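Local atomic coordinates of ferredoxin NADP reductase (Plasmodium falciparum, PDB entry 3JQQ), a protein that transfers electrons between ferredoxin and NADP(H) through a bound FAD in the apicoplast, where it may serve the last step of isoprenoid precursor synthesis. Residues Y10-P15 / K96-R101; I57-E62 / S139-N144; N172-A177 / T268-L273. The protein carries 1 engineered substitution. One frame throughout, in Å; residues are numbered along the deposited sequence.

Interaction 1: Y10-P15 / K96-R101. With FAD (flavin-adenine dinucleotide), chain I.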
loop_
_atom_site.group_PDB
_atom_site.type_symbol
_atom_site.label_atom_id
_atom_site.label_comp_id
_atom_site.label_asym_id
_atom_site.label_seq_id
_atom_site.Cartn_x
_atom_site.Cartn_y
_atom_site.Cartn_z
ATOM N N TYR B 10 -4.050 20.429 -15.793
ATOM C CA TYR B 10 -5.397 19.940 -15.561
ATOM C C TYR B 10 -5.567 19.536 -14.108
ATOM O O TYR B 10 -4.703 18.884 -13.521
ATOM C CB TYR B 10 -5.724 18.785 -16.509
ATOM C CG TYR B 10 -5.644 19.212 -17.950
ATOM C CD1 TYR B 10 -4.517 18.944 -18.712
ATOM C CD2 TYR B 10 -6.681 19.925 -18.539
ATOM C CE1 TYR B 10 -4.434 19.351 -20.026
ATOM C CE2 TYR B 10 -6.606 20.337 -19.852
ATOM C CZ TYR B 10 -5.482 20.047 -20.590
ATOM O OH TYR B 10 -5.400 20.458 -21.903
ATOM N N THR B 11 -6.688 19.947 -13.532
ATOM C CA THR B 11 -6.950 19.727 -12.124
ATOM C C THR B 11 -8.286 19.026 -11.956
ATOM O O THR B 11 -8.959 18.705 -12.935
ATOM C CB THR B 11 -6.996 21.056 -11.361
ATOM O OG1 THR B 11 -8.169 21.788 -11.736
ATOM C CG2 THR B 11 -5.763 21.889 -11.674
ATOM N N VAL B 12 -8.666 18.792 -10.708
ATOM C CA VAL B 12 -9.951 18.188 -10.413
ATOM C C VAL B 12 -11.058 19.160 -10.804
ATOM O O VAL B 12 -12.204 18.761 -11.014
ATOM C CB VAL B 12 -10.075 17.844 -8.920
ATOM C CG1 VAL B 12 -10.991 16.649 -8.731
ATOM C CG2 VAL B 12 -8.702 17.558 -8.330
ATOM N N LYS B 13 -10.702 20.440 -10.900
ATOM C CA LYS B 13 -11.649 21.485 -11.286
ATOM C C LYS B 13 -11.853 21.523 -12.798
ATOM O O LYS B 13 -12.977 21.683 -13.275
ATOM C CB LYS B 13 -11.186 22.852 -10.791
ATOM C CG LYS B 13 -11.297 23.049 -9.284
ATOM C CD LYS B 13 -10.981 24.489 -8.892
ATOM C CE LYS B 13 -9.602 24.910 -9.393
ATOM N NZ LYS B 13 -9.282 26.333 -9.072
ATOM N N ASN B 14 -10.764 21.388 -13.549
ATOM C CA ASN B 14 -10.847 21.303 -15.005
ATOM C C ASN B 14 -10.119 20.078 -15.555
ATOM O O ASN B 14 -9.032 20.203 -16.116
ATOM C CB ASN B 14 -10.313 22.581 -15.669
ATOM C CG ASN B 14 -8.796 22.686 -15.613
ATOM O OD1 ASN B 14 -8.169 22.270 -14.640
ATOM N ND2 ASN B 14 -8.201 23.247 -16.661
ATOM N N PRO B 15 -10.719 18.888 -15.404
ATOM C CA PRO B 15 -10.070 17.686 -15.913
ATOM C C PRO B 15 -10.144 17.629 -17.437
ATOM O O PRO B 15 -11.078 18.169 -18.031
ATOM C CB PRO B 15 -10.904 16.561 -15.302
ATOM C CG PRO B 15 -12.263 17.146 -15.176
ATOM C CD PRO B 15 -12.059 18.605 -14.856
ATOM N N LYS B 96 -21.336 13.586 -6.264
ATOM C CA LYS B 96 -20.237 14.497 -6.592
ATOM C C LYS B 96 -18.903 14.100 -5.959
ATOM O O LYS B 96 -18.218 14.924 -5.351
ATOM C CB LYS B 96 -20.604 15.943 -6.249
ATOM C CG LYS B 96 -21.481 16.602 -7.305
ATOM C CD LYS B 96 -22.144 17.871 -6.797
ATOM C CE LYS B 96 -23.106 18.427 -7.838
ATOM N NZ LYS B 96 -23.942 19.540 -7.303
ATOM N N GLN B 97 -18.549 12.827 -6.114
ATOM C CA GLN B 97 -17.250 12.317 -5.690
ATOM C C GLN B 97 -16.196 12.588 -6.756
ATOM O O GLN B 97 -16.080 11.827 -7.717
ATOM C CB GLN B 97 -17.312 10.803 -5.476
ATOM C CG GLN B 97 -17.891 10.340 -4.157
ATOM C CD GLN B 97 -17.715 8.843 -3.959
ATOM O OE1 GLN B 97 -18.689 8.091 -3.920
ATOM N NE2 GLN B 97 -16.466 8.402 -3.852
ATOM N N ARG B 98 -15.428 13.659 -6.597
ATOM C CA ARG B 98 -14.267 13.867 -7.456
ATOM C C ARG B 98 -13.011 13.384 -6.742
ATOM O O ARG B 98 -12.289 14.170 -6.130
ATOM C CB ARG B 98 -14.128 15.330 -7.880
ATOM C CG ARG B 98 -15.056 15.727 -9.021
ATOM C CD ARG B 98 -14.550 16.956 -9.763
ATOM N NE ARG B 98 -14.290 18.077 -8.864
ATOM C CZ ARG B 98 -14.260 19.349 -9.249
ATOM N NH1 ARG B 98 -14.480 19.665 -10.519
ATOM N NH2 ARG B 98 -14.014 20.306 -8.363
ATOM N N CYS B 99 -12.764 12.082 -6.831
ATOM C CA CYS B 99 -11.696 11.440 -6.076
ATOM C C CYS B 99 -10.670 10.803 -7.006
ATOM O O CYS B 99 -10.824 9.659 -7.434
ATOM C CB CYS B 99 -12.300 10.398 -5.140
ATOM S SG CYS B 99 -13.720 11.059 -4.249
ATOM N N ALA B 100 -9.618 11.557 -7.304
ATOM C CA ALA B 100 -8.646 11.170 -8.321
ATOM C C ALA B 100 -7.535 10.275 -7.784
ATOM O O ALA B 100 -7.119 10.400 -6.635
ATOM C CB ALA B 100 -8.054 12.411 -8.978
ATOM N N ARG B 101 -7.060 9.372 -8.637
ATOM C CA ARG B 101 -5.931 8.501 -8.312
ATOM C C ARG B 101 -4.788 8.736 -9.282
ATOM O O ARG B 101 -5.009 9.048 -10.453
ATOM C CB ARG B 101 -6.339 7.030 -8.376
ATOM C CG ARG B 101 -6.813 6.455 -7.069
ATOM C CD ARG B 101 -8.193 6.959 -6.716
ATOM N NE ARG B 101 -8.722 6.242 -5.562
ATOM C CZ ARG B 101 -9.735 6.679 -4.815
ATOM N NH1 ARG B 101 -10.324 7.835 -5.097
ATOM N NH2 ARG B 101 -10.149 5.959 -3.782
HETATM P PA FAD I . -9.087 2.237 -3.229
HETATM O O1A FAD I . -8.569 3.646 -3.070
HETATM O O2A FAD I . -10.587 2.230 -3.400
HETATM O O5B FAD I . -8.624 1.326 -1.980
HETATM C C5B FAD I . -7.255 1.082 -1.735
HETATM C C4B FAD I . -7.021 -0.386 -1.390
HETATM O O4B FAD I . -7.859 -0.790 -0.320
HETATM C C3B FAD I . -7.347 -1.288 -2.567
HETATM O O3B FAD I . -6.429 -2.355 -2.575
HETATM C C2B FAD I . -8.730 -1.819 -2.248
HETATM O O2B FAD I . -8.895 -3.130 -2.737
HETATM C C1B FAD I . -8.783 -1.784 -0.731
HETATM N N9A FAD I . -10.126 -1.447 -0.224
HETATM C C8A FAD I . -10.892 -0.362 -0.563
HETATM N N7A FAD I . -12.051 -0.421 0.137
HETATM C C5A FAD I . -12.029 -1.523 0.918
HETATM C C6A FAD I . -12.946 -2.051 1.819
HETATM N N6A FAD I . -14.143 -1.487 1.969
HETATM N N1A FAD I . -12.640 -3.220 2.484
HETATM C C2A FAD I . -11.435 -3.850 2.254
HETATM N N3A FAD I . -10.533 -3.319 1.356
HETATM C C4A FAD I . -10.826 -2.173 0.700
HETATM N N1 FAD I . -1.246 2.272 -9.319
HETATM C C2 FAD I . -1.209 1.549 -10.491
HETATM O O2 FAD I . -1.938 0.564 -10.612
HETATM N N3 FAD I . -0.361 1.927 -11.514
HETATM C C4 FAD I . 0.455 3.028 -11.368
HETATM O O4 FAD I . 1.211 3.362 -12.279
HETATM C C4X FAD I . 0.421 3.757 -10.187
HETATM N N5 FAD I . 1.235 4.860 -10.037
HETATM C C5X FAD I . 1.190 5.574 -8.859
HETATM C C6 FAD I . 2.013 6.686 -8.710
HETATM C C7 FAD I . 1.979 7.418 -7.532
HETATM C C7M FAD I . 2.870 8.618 -7.374
HETATM C C8 FAD I . 1.117 7.032 -6.505
HETATM C C8M FAD I . 1.067 7.808 -5.218
HETATM C C9 FAD I . 0.298 5.920 -6.657
HETATM C C9A FAD I . 0.329 5.185 -7.831
HETATM N N10 FAD I . -0.499 4.083 -7.978
HETATM C C10 FAD I . -0.437 3.372 -9.160
HETATM C "C1'" FAD I . -1.567 3.747 -6.955
HETATM C "C2'" FAD I . -2.969 4.151 -7.430
HETATM O "O2'" FAD I . -3.048 5.554 -7.482
HETATM C "C3'" FAD I . -4.137 3.693 -6.543
HETATM O "O3'" FAD I . -3.828 3.863 -5.177
HETATM C "C4'" FAD I . -4.587 2.255 -6.799
HETATM O "O4'" FAD I . -5.106 2.167 -8.107
HETATM C "C5'" FAD I . -5.687 1.856 -5.821
HETATM O "O5'" FAD I . -6.771 2.729 -6.028
HETATM P P FAD I . -8.297 2.228 -5.918
HETATM O O1P FAD I . -9.221 3.423 -5.949
HETATM O O2P FAD I . -8.643 1.243 -7.012
HETATM O O3P FAD I . -8.368 1.517 -4.477
#

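Interaction 2: I57-E62 / S139-N144. With FAD (flavin-adenine dinucleotide), chain I.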
loop_
_atom_site.group_PDB
_atom_site.type_symbol
_atom_site.label_atom_id
_atom_site.label_comp_id
_atom_site.label_asym_id
_atom_site.label_seq_id
_atom_site.Cartn_x
_atom_site.Cartn_y
_atom_site.Cartn_z
ATOM N N ILE B 57 -9.937 10.441 -12.747
ATOM C CA ILE B 57 -11.119 10.629 -11.907
ATOM C C ILE B 57 -12.199 9.625 -12.283
ATOM O O ILE B 57 -12.865 9.778 -13.304
ATOM C CB ILE B 57 -11.700 12.052 -12.030
ATOM C CG1 ILE B 57 -10.630 13.100 -11.732
ATOM C CG2 ILE B 57 -12.894 12.223 -11.094
ATOM C CD1 ILE B 57 -11.020 14.499 -12.161
ATOM N N PRO B 58 -12.382 8.593 -11.450
ATOM C CA PRO B 58 -13.358 7.547 -11.746
ATOM C C PRO B 58 -14.785 8.086 -11.782
ATOM O O PRO B 58 -15.160 8.906 -10.942
ATOM C CB PRO B 58 -13.197 6.567 -10.576
ATOM C CG PRO B 58 -11.920 6.948 -9.889
ATOM C CD PRO B 58 -11.739 8.406 -10.140
ATOM N N TYR B 59 -15.564 7.628 -12.759
ATOM C CA TYR B 59 -16.989 7.950 -12.863
ATOM C C TYR B 59 -17.303 9.441 -13.055
ATOM O O TYR B 59 -18.429 9.875 -12.804
ATOM C CB TYR B 59 -17.760 7.393 -11.659
ATOM C CG TYR B 59 -17.539 5.913 -11.416
ATOM C CD1 TYR B 59 -18.205 4.952 -12.172
ATOM C CD2 TYR B 59 -16.664 5.477 -10.426
ATOM C CE1 TYR B 59 -18.002 3.600 -11.949
ATOM C CE2 TYR B 59 -16.457 4.130 -10.197
ATOM C CZ TYR B 59 -17.127 3.195 -10.960
ATOM O OH TYR B 59 -16.918 1.856 -10.728
ATOM N N TYR B 60 -16.321 10.218 -13.505
ATOM C CA TYR B 60 -16.550 11.639 -13.779
ATOM C C TYR B 60 -17.530 11.833 -14.933
ATOM O O TYR B 60 -17.521 11.075 -15.905
ATOM C CB TYR B 60 -15.232 12.364 -14.090
ATOM C CG TYR B 60 -15.381 13.864 -14.281
ATOM C CD1 TYR B 60 -15.095 14.749 -13.247
ATOM C CD2 TYR B 60 -15.811 14.394 -15.493
ATOM C CE1 TYR B 60 -15.230 16.117 -13.415
ATOM C CE2 TYR B 60 -15.949 15.760 -15.668
ATOM C CZ TYR B 60 -15.658 16.616 -14.627
ATOM O OH TYR B 60 -15.795 17.974 -14.798
ATOM N N ASN B 61 -18.375 12.854 -14.811
ATOM C CA ASN B 61 -19.302 13.249 -15.873
ATOM C C ASN B 61 -19.491 14.767 -15.878
ATOM O O ASN B 61 -19.062 15.453 -14.950
ATOM C CB ASN B 61 -20.651 12.541 -15.709
ATOM C CG ASN B 61 -21.617 12.850 -16.842
ATOM O OD1 ASN B 61 -21.208 13.231 -17.940
ATOM N ND2 ASN B 61 -22.910 12.681 -16.580
ATOM N N GLU B 62 -20.132 15.288 -16.919
ATOM C CA GLU B 62 -20.356 16.727 -17.035
ATOM C C GLU B 62 -21.565 17.173 -16.220
ATOM O O GLU B 62 -22.708 16.935 -16.609
ATOM C CB GLU B 62 -20.535 17.125 -18.501
ATOM C CG GLU B 62 -19.343 16.788 -19.379
ATOM C CD GLU B 62 -19.659 16.896 -20.858
ATOM O OE1 GLU B 62 -19.082 16.120 -21.648
ATOM O OE2 GLU B 62 -20.489 17.751 -21.229
ATOM N N SER B 139 -10.142 0.948 -9.409
ATOM C CA SER B 139 -9.937 -0.381 -9.990
ATOM C C SER B 139 -11.193 -0.931 -10.667
ATOM O O SER B 139 -11.125 -1.466 -11.774
ATOM C CB SER B 139 -9.442 -1.367 -8.929
ATOM O OG SER B 139 -8.222 -0.923 -8.368
ATOM N N GLY B 140 -12.334 -0.808 -9.994
ATOM C CA GLY B 140 -13.598 -1.289 -10.543
ATOM C C GLY B 140 -14.023 -0.490 -11.761
ATOM O O GLY B 140 -14.583 -1.039 -12.710
ATOM N N PHE B 141 -13.763 0.809 -11.739
ATOM C CA PHE B 141 -14.069 1.683 -12.865
ATOM C C PHE B 141 -13.251 1.292 -14.095
ATOM O O PHE B 141 -13.785 1.208 -15.200
ATOM C CB PHE B 141 -13.832 3.146 -12.464
ATOM C CG PHE B 141 -13.693 4.095 -13.625
ATOM C CD1 PHE B 141 -14.805 4.529 -14.329
ATOM C CD2 PHE B 141 -12.446 4.581 -13.986
ATOM C CE1 PHE B 141 -14.672 5.414 -15.385
ATOM C CE2 PHE B 141 -12.306 5.463 -15.042
ATOM C CZ PHE B 141 -13.421 5.880 -15.742
ATOM N N ILE B 142 -11.956 1.029 -13.901
ATOM C CA ILE B 142 -11.100 0.593 -14.999
ATOM C C ILE B 142 -11.502 -0.799 -15.468
ATOM O O ILE B 142 -11.523 -1.083 -16.666
ATOM C CB ILE B 142 -9.627 0.576 -14.583
ATOM C CG1 ILE B 142 -9.179 1.991 -14.214
ATOM C CG2 ILE B 142 -8.753 0.004 -15.693
ATOM C CD1 ILE B 142 -7.976 2.020 -13.295
ATOM N N LYS B 143 -11.823 -1.658 -14.510
ATOM C CA LYS B 143 -12.266 -3.012 -14.797
ATOM C C LYS B 143 -13.374 -2.955 -15.832
ATOM O O LYS B 143 -13.358 -3.682 -16.824
ATOM C CB LYS B 143 -12.811 -3.650 -13.520
ATOM C CG LYS B 143 -12.507 -5.122 -13.347
ATOM C CD LYS B 143 -12.964 -5.964 -14.519
ATOM C CE LYS B 143 -13.000 -7.436 -14.125
ATOM N NZ LYS B 143 -12.430 -8.312 -15.184
ATOM N N ASN B 144 -14.329 -2.065 -15.591
ATOM C CA ASN B 144 -15.531 -1.954 -16.413
ATOM C C ASN B 144 -15.367 -1.084 -17.662
ATOM O O ASN B 144 -16.270 -1.017 -18.493
ATOM C CB ASN B 144 -16.701 -1.450 -15.562
ATOM C CG ASN B 144 -17.098 -2.436 -14.475
ATOM O OD1 ASN B 144 -17.431 -3.586 -14.760
ATOM N ND2 ASN B 144 -17.064 -1.989 -13.226
HETATM P PA FAD I . -9.087 2.237 -3.229
HETATM O O1A FAD I . -8.569 3.646 -3.070
HETATM O O2A FAD I . -10.587 2.230 -3.400
HETATM O O5B FAD I . -8.624 1.326 -1.980
HETATM C C5B FAD I . -7.255 1.082 -1.735
HETATM C C4B FAD I . -7.021 -0.386 -1.390
HETATM O O4B FAD I . -7.859 -0.790 -0.320
HETATM C C3B FAD I . -7.347 -1.288 -2.567
HETATM O O3B FAD I . -6.429 -2.355 -2.575
HETATM C C2B FAD I . -8.730 -1.819 -2.248
HETATM O O2B FAD I . -8.895 -3.130 -2.737
HETATM C C1B FAD I . -8.783 -1.784 -0.731
HETATM N N9A FAD I . -10.126 -1.447 -0.224
HETATM C C8A FAD I . -10.892 -0.362 -0.563
HETATM N N7A FAD I . -12.051 -0.421 0.137
HETATM C C5A FAD I . -12.029 -1.523 0.918
HETATM C C6A FAD I . -12.946 -2.051 1.819
HETATM N N6A FAD I . -14.143 -1.487 1.969
HETATM N N1A FAD I . -12.640 -3.220 2.484
HETATM C C2A FAD I . -11.435 -3.850 2.254
HETATM N N3A FAD I . -10.533 -3.319 1.356
HETATM C C4A FAD I . -10.826 -2.173 0.700
HETATM N N1 FAD I . -1.246 2.272 -9.319
HETATM C C2 FAD I . -1.209 1.549 -10.491
HETATM O O2 FAD I . -1.938 0.564 -10.612
HETATM N N3 FAD I . -0.361 1.927 -11.514
HETATM C C4 FAD I . 0.455 3.028 -11.368
HETATM O O4 FAD I . 1.211 3.362 -12.279
HETATM C C4X FAD I . 0.421 3.757 -10.187
HETATM N N5 FAD I . 1.235 4.860 -10.037
HETATM C C5X FAD I . 1.190 5.574 -8.859
HETATM C C6 FAD I . 2.013 6.686 -8.710
HETATM C C7 FAD I . 1.979 7.418 -7.532
HETATM C C7M FAD I . 2.870 8.618 -7.374
HETATM C C8 FAD I . 1.117 7.032 -6.505
HETATM C C8M FAD I . 1.067 7.808 -5.218
HETATM C C9 FAD I . 0.298 5.920 -6.657
HETATM C C9A FAD I . 0.329 5.185 -7.831
HETATM N N10 FAD I . -0.499 4.083 -7.978
HETATM C C10 FAD I . -0.437 3.372 -9.160
HETATM C "C1'" FAD I . -1.567 3.747 -6.955
HETATM C "C2'" FAD I . -2.969 4.151 -7.430
HETATM O "O2'" FAD I . -3.048 5.554 -7.482
HETATM C "C3'" FAD I . -4.137 3.693 -6.543
HETATM O "O3'" FAD I . -3.828 3.863 -5.177
HETATM C "C4'" FAD I . -4.587 2.255 -6.799
HETATM O "O4'" FAD I . -5.106 2.167 -8.107
HETATM C "C5'" FAD I . -5.687 1.856 -5.821
HETATM O "O5'" FAD I . -6.771 2.729 -6.028
HETATM P P FAD I . -8.297 2.228 -5.918
HETATM O O1P FAD I . -9.221 3.423 -5.949
HETATM O O2P FAD I . -8.643 1.243 -7.012
HETATM O O3P FAD I . -8.368 1.517 -4.477
#

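Interaction 3: N172-A177 / T268-L273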
loop_
_atom_site.group_PDB
_atom_site.type_symbol
_atom_site.label_atom_id
_atom_site.label_comp_id
_atom_site.label_asym_id
_atom_site.label_seq_id
_atom_site.Cartn_x
_atom_site.Cartn_y
_atom_site.Cartn_z
ATOM N N ASN B 172 24.432 7.427 -17.196
ATOM C CA ASN B 172 24.097 6.073 -16.792
ATOM C C ASN B 172 23.007 6.067 -15.728
ATOM O O ASN B 172 22.836 7.051 -15.012
ATOM C CB ASN B 172 25.340 5.348 -16.286
ATOM C CG ASN B 172 26.511 5.466 -17.241
ATOM O OD1 ASN B 172 26.412 5.102 -18.407
ATOM N ND2 ASN B 172 27.631 5.982 -16.747
ATOM N N PHE B 173 22.277 4.966 -15.619
ATOM C CA PHE B 173 21.166 4.874 -14.670
ATOM C C PHE B 173 21.123 3.550 -13.915
ATOM O O PHE B 173 21.577 2.517 -14.411
ATOM C CB PHE B 173 19.825 5.048 -15.389
ATOM C CG PHE B 173 19.666 6.366 -16.096
ATOM C CD1 PHE B 173 19.860 6.462 -17.464
ATOM C CD2 PHE B 173 19.298 7.503 -15.397
ATOM C CE1 PHE B 173 19.702 7.668 -18.120
ATOM C CE2 PHE B 173 19.135 8.711 -16.052
ATOM C CZ PHE B 173 19.342 8.797 -17.411
ATOM N N ILE B 174 20.565 3.605 -12.710
ATOM C CA ILE B 174 20.104 2.418 -12.006
ATOM C C ILE B 174 18.624 2.622 -11.698
ATOM O O ILE B 174 18.261 3.520 -10.941
ATOM C CB ILE B 174 20.860 2.194 -10.689
ATOM C CG1 ILE B 174 22.331 1.872 -10.962
ATOM C CG2 ILE B 174 20.211 1.081 -9.875
ATOM C CD1 ILE B 174 23.197 1.871 -9.716
ATOM N N PHE B 175 17.767 1.806 -12.307
ATOM C CA PHE B 175 16.336 1.869 -12.033
ATOM C C PHE B 175 15.933 0.713 -11.125
ATOM O O PHE B 175 16.246 -0.442 -11.406
ATOM C CB PHE B 175 15.512 1.804 -13.324
ATOM C CG PHE B 175 15.824 2.895 -14.314
ATOM C CD1 PHE B 175 15.849 2.620 -15.672
ATOM C CD2 PHE B 175 16.083 4.188 -13.895
ATOM C CE1 PHE B 175 16.126 3.613 -16.593
ATOM C CE2 PHE B 175 16.365 5.187 -14.812
ATOM C CZ PHE B 175 16.385 4.898 -16.164
ATOM N N ILE B 176 15.235 1.026 -10.038
ATOM C CA ILE B 176 14.755 -0.004 -9.121
ATOM C C ILE B 176 13.229 0.042 -9.046
ATOM O O ILE B 176 12.646 1.095 -8.805
ATOM C CB ILE B 176 15.382 0.161 -7.720
ATOM C CG1 ILE B 176 16.900 -0.033 -7.801
ATOM C CG2 ILE B 176 14.769 -0.822 -6.739
ATOM C CD1 ILE B 176 17.644 0.388 -6.550
ATOM N N ALA B 177 12.584 -1.101 -9.269
ATOM C CA ALA B 177 11.126 -1.131 -9.364
ATOM C C ALA B 177 10.472 -2.355 -8.726
ATOM O O ALA B 177 11.095 -3.408 -8.576
ATOM C CB ALA B 177 10.692 -1.008 -10.825
ATOM N N THR B 268 28.544 -4.425 -3.409
ATOM C CA THR B 268 29.796 -3.831 -3.887
ATOM C C THR B 268 29.713 -3.420 -5.357
ATOM O O THR B 268 30.195 -2.353 -5.741
ATOM C CB THR B 268 31.012 -4.761 -3.667
ATOM O OG1 THR B 268 30.653 -6.110 -3.989
ATOM C CG2 THR B 268 31.476 -4.700 -2.219
ATOM N N GLU B 269 29.095 -4.270 -6.173
ATOM C CA GLU B 269 28.903 -3.974 -7.592
ATOM C C GLU B 269 27.916 -2.823 -7.796
ATOM O O GLU B 269 28.092 -1.991 -8.687
ATOM C CB GLU B 269 28.433 -5.222 -8.343
ATOM C CG GLU B 269 29.549 -6.201 -8.688
ATOM C CD GLU B 269 30.155 -6.875 -7.474
ATOM O OE1 GLU B 269 29.459 -6.990 -6.441
ATOM O OE2 GLU B 269 31.331 -7.290 -7.551
ATOM N N PHE B 270 26.877 -2.787 -6.968
ATOM C CA PHE B 270 25.910 -1.688 -6.981
ATOM C C PHE B 270 26.620 -0.396 -6.593
ATOM O O PHE B 270 26.433 0.646 -7.223
ATOM C CB PHE B 270 24.759 -1.990 -6.017
ATOM C CG PHE B 270 23.777 -0.861 -5.852
ATOM C CD1 PHE B 270 22.755 -0.669 -6.767
ATOM C CD2 PHE B 270 23.865 -0.005 -4.767
ATOM C CE1 PHE B 270 21.850 0.364 -6.610
ATOM C CE2 PHE B 270 22.962 1.029 -4.605
ATOM C CZ PHE B 270 21.953 1.214 -5.526
ATOM N N LEU B 271 27.451 -0.484 -5.553
ATOM C CA LEU B 271 28.289 0.634 -5.135
ATOM C C LEU B 271 29.189 1.107 -6.271
ATOM O O LEU B 271 29.298 2.305 -6.529
ATOM C CB LEU B 271 29.139 0.241 -3.924
ATOM C CG LEU B 271 28.615 0.638 -2.543
ATOM C CD1 LEU B 271 29.190 -0.261 -1.458
ATOM C CD2 LEU B 271 28.917 2.104 -2.257
ATOM N N ASN B 272 29.833 0.159 -6.947
ATOM C CA ASN B 272 30.722 0.483 -8.059
ATOM C C ASN B 272 29.989 1.133 -9.231
ATOM O O ASN B 272 30.513 2.047 -9.868
ATOM C CB ASN B 272 31.491 -0.758 -8.527
ATOM C CG ASN B 272 32.683 -1.078 -7.638
ATOM O OD1 ASN B 272 33.384 -2.067 -7.853
ATOM N ND2 ASN B 272 32.917 -0.239 -6.634
ATOM N N LEU B 273 28.777 0.661 -9.513
ATOM C CA LEU B 273 27.954 1.259 -10.567
ATOM C C LEU B 273 27.579 2.696 -10.224
ATOM O O LEU B 273 27.738 3.600 -11.045
ATOM C CB LEU B 273 26.690 0.432 -10.815
ATOM C CG LEU B 273 26.794 -0.739 -11.795
ATOM C CD1 LEU B 273 25.518 -1.558 -11.776
ATOM C CD2 LEU B 273 27.105 -0.237 -13.196
#

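Interaction 1: Y10-P15 / K96-R101
Arg98 reaches across to Val12 and Lys13 at the surface of the FAD-binding domain, an antiparallel barrel typical of ferredoxin-NADP reductases; here the loop entering strand 16-25 meets the one leading into strand 101-104. The apolar part is Val12 against the arginine stem. Val12 CG1, anti to the backbone N (chi1 -151°), lies 3.5 Å from Arg98 CB and also brushes CD and NE. Beyond it the guanidinium lays one face over the Val12-Lys13 peptide, and Lys13 CG stands 4.0 Å from Arg98 NH2. Carbonyl and guanidinium are modelled very close together, with angles poor for hydrogen bonding, so the polar detail here is doubtful.

Polar bonds shape each loop from within. Thr11 OG1 accepts from the backbone N of Lys13 at 3.0 Å, an ST turn, while Asn14 OD1 is gripped twice, by Thr11 N and by Thr11 OG1 at 2.9 Å. These bonds tie Thr11 to Lys13 and Asn14, on both sides of Val12 in the chain.

Farther along the second loop, Cys99 is disulfide-bonded to Cys99 of the second subunit, and Arg101 turns to the FAD pyrophosphate. Its NH1 donates to Cys99 O from above the carbonyl plane, its NE bonds weakly to FAD O1P, and its NH2 reaches FAD O1A in a nearly straight bond of 2.9 Å.

Interaction 2: I57-E62 / S139-N144
Pro58 and Phe141 bring the backbones to 6.0 Å between their CA atoms, where, in the FAD-binding domain, the type II turn from Ile57 to Tyr60 rests against the helix that runs through 139-144. Phe141 is the centre of the contact. Its CG is anti to the backbone N (chi1 162°), which carries the ring against the turn: Pro58 CA sits over the ring face, 3.9 Å from the centroid, and Tyr59 N lies above the same face nearer the rim. Tyr59 runs alongside in the opposite direction and turns its ring face to the Phe141 edge, an edge-to-face pair with centroids 5.2 Å apart and planes at 60°. Phe141 CB makes a CH-pi contact with that tyrosine face, 3.6 Å from Tyr59 CE2.

Ser139 engages FAD O2P twice, through its backbone N at 2.8 Å and through OG at 2.6 Å; the same helix thus packs on the turn and binds the FAD pyrophosphate near its start. Ile142 and Lys143 of this helix pack on strand 114-123, Pro58 touches Tyr137 and Cys138, and Ile57 rests on Thr154 of strand 150-157.

Interaction 3: N172-A177 / T268-L273
Strand 173-178 is the middle strand of the five-stranded parallel sheet in the NADP-binding domain, a Rossmann-like alpha/beta fold, and helix 267-276 lies against one face of that sheet. The short segments run at 131° to each other with axes 10.3 Å apart, a spacing bridged by side chains. Ile174 does most of the bridging from the strand. Its CG1 branch, anti to the carbonyl carbon (chi1 -66°), sends CD1 out to the helix, while CG2 takes the position beside the carbonyl carbon; Ile174 CD1 and CG2 approach the CE1 corner of the Phe270 ring from the same side of its plane, each 3.7 Å from Phe270 CE1.

Phe270 leaves the helix with CG anti to the backbone N (chi1 174°), and this swings the ring inward although its CB does not aim at the strand. The methyls come in obliquely, and the touch falls on Phe270 CE1, with Phe270 CD1 near Ile174 CD1. Two residues farther along the strand, Ile176 CD1 reaches Phe270 CE1 more loosely, at 4.2 Å, from the other side of the ring plane. One helical turn beyond Phe270, Leu273 adds its CB, 3.9 Å from Ile174 CD1, so that this methyl lies within contact distance of two helix residues at once.

Around this patch Leu281 of strand 280-285 touches Ile174, Ile176 and Phe270, and Val293 and Leu297 of helix 289-298 press on the phenylalanine. Ile176 also lies near Val259, part of the NADP(+) site. Every side-chain contact between the two segments is carbon on carbon: cohesion here is van der Waals packing and burial of apolar surface, resting on shape fit among Ile174, Ile176, Phe270 and Leu273 with little directional preference.

Overall arrangement
Interactions 1 and 2 are neighbours in the FAD-binding domain, their centres 12 Å apart and their segments alternating along the chain. They touch directly, Pro15 and Arg98 packing on Tyr60, and both reach the FAD pyrophosphate: 96-101 with an arginine, 139-144 with a serine and a backbone N. Interaction 1 is a surface contact, arginine over peptide; interaction 2 is partly buried and built on aromatic faces. Interaction 3 stands apart, about 38 Å from either between centres, across the chain's centre in the NADP-binding domain. It is the buried one, purely aliphatic and aromatic, joining helix to sheet without touching a ligand.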